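Local coordinates for trafficking protein particle complex subunit 3 (Naegleria fowleri, PDB 6AQ3), which probably serves as a lipid-carrying core subunit of the TRAPP complex in vesicle trafficking, and is covalently bound to palmitic acid here, at residues R140-N145 against Y166-L172. Residues are numbered along the deposited sequence; the frame is centred on the assembly and turned at random.
Sequences RLYYSN and YKKCPLL
With its CG anti to its own carbonyl carbon (chi1 -77°), Tyr142 lays one ring face against the CB of Tyr166, whose side chain leaves its strand with the first torsion away from a staggered value. Their contact joins the link between helices 134-138 and 146-157 to the end of strand 160-168, outermost in this chain's antiparallel sheet, and to the turn that follows it, in the alpha+beta fold of the TRAPP-component family. The link begins with a Schellman motif at Arg140 and continues into a type I beta turn from Tyr142 to Asn145. A CH-pi contact joins the tyrosines: Tyr166 CB stands over the centre of the Tyr142 ring, 3.4 Å from its centroid. The two tyrosine planes are nearly parallel, at 17°, yet the rings are slid so far apart that they scarcely overlap; the methylene, not the second ring, occupies that face. Leu172 CD1 comes obliquely to the same ring, 3.6 Å from Tyr142 CE1, and also lies over one face of the Arg140 guanidinium, linking the two groups. The bend of Arg140 at chi3 brings that guanidinium round to its own loop, where Arg140 NH2 donates to Tyr142 OH (2.9 Å, 161°) almost in the guanidinium plane, which should restrain the outer end of the phenol. Farther along the turn, Ser144 CB packs 3.5 Å from Tyr166 OH, and Leu171 CD1 meets Tyr143 CB at 3.6 Å. Asn53 of helix 49-75 ties the loop down from outside: its side-chain amide bonds Arg140 O and Tyr142 N, and its backbone carbonyl accepts from Asn145 ND2. The other end of the Asn145 amide reaches the strand through a water, which donates to Asn145 OD1 and accepts from Tyr166 N, each 2.8 Å from the water oxygen.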
loop_
_atom_site.group_PDB
_atom_site.type_symbol
_atom_site.label_atom_id
_atom_site.label_comp_id
_atom_site.label_asym_id
_atom_site.label_seq_id
_atom_site.Cartn_x
_atom_site.Cartn_y
_atom_site.Cartn_z
ATOM N N ARG C 140 6.465 3.135 -22.047
ATOM C CA ARG C 140 5.717 4.166 -21.320
ATOM C C ARG C 140 4.755 3.561 -20.291
ATOM O O ARG C 140 3.563 3.880 -20.243
ATOM C CB ARG C 140 4.983 5.108 -22.288
ATOM C CG ARG C 140 5.968 6.077 -22.943
ATOM C CD ARG C 140 5.344 7.212 -23.722
ATOM N NE ARG C 140 4.860 8.229 -22.789
ATOM C CZ ARG C 140 5.615 9.205 -22.287
ATOM N NH1 ARG C 140 6.903 9.294 -22.616
ATOM N NH2 ARG C 140 5.096 10.080 -21.442
ATOM N N LEU C 141 5.297 2.724 -19.412
ATOM C CA LEU C 141 4.575 2.413 -18.187
ATOM C C LEU C 141 4.325 3.694 -17.406
ATOM O O LEU C 141 5.217 4.540 -17.266
ATOM C CB LEU C 141 5.399 1.456 -17.322
ATOM C CG LEU C 141 4.968 1.251 -15.876
ATOM C CD1 LEU C 141 3.741 0.359 -15.838
ATOM C CD2 LEU C 141 6.135 0.661 -15.058
ATOM N N TYR C 142 3.110 3.848 -16.900
ATOM C CA TYR C 142 2.825 4.935 -15.968
ATOM C C TYR C 142 2.742 4.314 -14.578
ATOM O O TYR C 142 1.665 3.939 -14.090
ATOM C CB TYR C 142 1.566 5.693 -16.363
ATOM C CG TYR C 142 1.802 6.632 -17.520
ATOM C CD1 TYR C 142 2.760 7.648 -17.429
ATOM C CD2 TYR C 142 1.046 6.533 -18.698
ATOM C CE1 TYR C 142 2.979 8.536 -18.491
ATOM C CE2 TYR C 142 1.257 7.418 -19.776
ATOM C CZ TYR C 142 2.228 8.413 -19.657
ATOM O OH TYR C 142 2.459 9.289 -20.688
ATOM N N TYR C 143 3.910 4.258 -13.934
ATOM C CA TYR C 143 4.088 3.557 -12.667
ATOM C C TYR C 143 3.015 3.912 -11.641
ATOM O O TYR C 143 2.539 3.036 -10.912
ATOM C CB TYR C 143 5.474 3.881 -12.116
ATOM C CG TYR C 143 5.843 3.075 -10.894
ATOM C CD1 TYR C 143 6.408 1.808 -11.010
ATOM C CD2 TYR C 143 5.598 3.573 -9.627
ATOM C CE1 TYR C 143 6.751 1.061 -9.872
ATOM C CE2 TYR C 143 5.917 2.855 -8.517
ATOM C CZ TYR C 143 6.490 1.601 -8.637
ATOM O OH TYR C 143 6.782 0.909 -7.497
ATOM N N SER C 144 2.623 5.188 -11.568
ATOM C CA SER C 144 1.665 5.684 -10.582
ATOM C C SER C 144 0.248 5.841 -11.127
ATOM O O SER C 144 -0.524 6.634 -10.577
ATOM C CB SER C 144 2.118 7.028 -10.033
ATOM O OG SER C 144 3.331 6.898 -9.352
ATOM N N ASN C 145 -0.133 5.057 -12.142
ATOM C CA ASN C 145 -1.413 5.280 -12.808
ATOM C C ASN C 145 -2.599 5.097 -11.873
ATOM O O ASN C 145 -3.680 5.647 -12.143
ATOM C CB ASN C 145 -1.568 4.349 -14.004
ATOM C CG ASN C 145 -2.241 5.039 -15.183
ATOM O OD1 ASN C 145 -2.126 6.254 -15.334
ATOM N ND2 ASN C 145 -2.913 4.266 -16.041
ATOM N N TYR C 166 -2.162 10.218 -17.256
ATOM C CA TYR C 166 -0.805 10.720 -17.115
ATOM C C TYR C 166 -0.305 11.242 -18.460
ATOM O O TYR C 166 -0.568 10.655 -19.513
ATOM C CB TYR C 166 0.127 9.609 -16.608
ATOM C CG TYR C 166 0.596 9.787 -15.179
ATOM C CD1 TYR C 166 1.651 10.656 -14.871
ATOM C CD2 TYR C 166 -0.011 9.078 -14.134
ATOM C CE1 TYR C 166 2.085 10.835 -13.555
ATOM C CE2 TYR C 166 0.407 9.241 -12.805
ATOM C CZ TYR C 166 1.451 10.115 -12.530
ATOM O OH TYR C 166 1.855 10.257 -11.231
ATOM N N LYS C 167 0.406 12.355 -18.423
ATOM C CA LYS C 167 1.053 12.883 -19.611
ATOM C C LYS C 167 2.568 12.948 -19.495
ATOM O O LYS C 167 3.258 12.765 -20.499
ATOM C CB LYS C 167 0.500 14.282 -19.938
ATOM C CG LYS C 167 -1.021 14.319 -20.082
ATOM C CD LYS C 167 -1.472 14.314 -21.541
ATOM C CE LYS C 167 -1.990 12.943 -21.980
ATOM N NZ LYS C 167 -2.525 12.964 -23.377
ATOM N N LYS C 168 3.105 13.208 -18.306
ATOM C CA LYS C 168 4.541 13.292 -18.101
ATOM C C LYS C 168 4.877 12.657 -16.759
ATOM O O LYS C 168 4.125 12.821 -15.796
ATOM C CB LYS C 168 5.018 14.752 -18.164
ATOM C CG LYS C 168 4.974 15.328 -19.570
ATOM C CD LYS C 168 5.133 16.838 -19.621
ATOM C CE LYS C 168 6.533 17.269 -19.213
ATOM N NZ LYS C 168 6.784 18.711 -19.506
ATOM N N CYS C 169 5.994 11.912 -16.706
ATOM C CA CYS C 169 6.481 11.259 -15.478
ATOM C C CYS C 169 8.009 11.224 -15.487
ATOM O O CYS C 169 8.601 10.817 -16.500
ATOM C CB CYS C 169 5.926 9.834 -15.332
ATOM S SG CYS C 169 6.228 8.999 -13.714
ATOM N N PRO C 170 8.667 11.664 -14.413
ATOM C CA PRO C 170 10.143 11.641 -14.399
ATOM C C PRO C 170 10.756 10.256 -14.550
ATOM O O PRO C 170 11.880 10.149 -15.055
ATOM C CB PRO C 170 10.503 12.287 -13.047
ATOM C CG PRO C 170 9.231 12.494 -12.325
ATOM C CD PRO C 170 8.117 12.496 -13.336
ATOM N N LEU C 171 10.058 9.185 -14.177
ATOM C CA LEU C 171 10.615 7.860 -14.431
ATOM C C LEU C 171 10.819 7.593 -15.916
ATOM O O LEU C 171 11.603 6.705 -16.274
ATOM C CB LEU C 171 9.715 6.757 -13.850
ATOM C CG LEU C 171 9.564 6.731 -12.330
ATOM C CD1 LEU C 171 8.577 5.660 -11.928
ATOM C CD2 LEU C 171 10.937 6.478 -11.702
ATOM N N LEU C 172 10.120 8.318 -16.786
ATOM C CA LEU C 172 10.274 8.180 -18.224
ATOM C C LEU C 172 11.169 9.258 -18.811
ATOM O O LEU C 172 11.256 9.374 -20.034
ATOM C CB LEU C 172 8.897 8.215 -18.898
ATOM C CG LEU C 172 7.800 7.303 -18.317
ATOM C CD1 LEU C 172 6.459 7.759 -18.788
ATOM C CD2 LEU C 172 8.008 5.845 -18.717
HETATM O O HOH W 1 -2.832 7.533 -17.775
#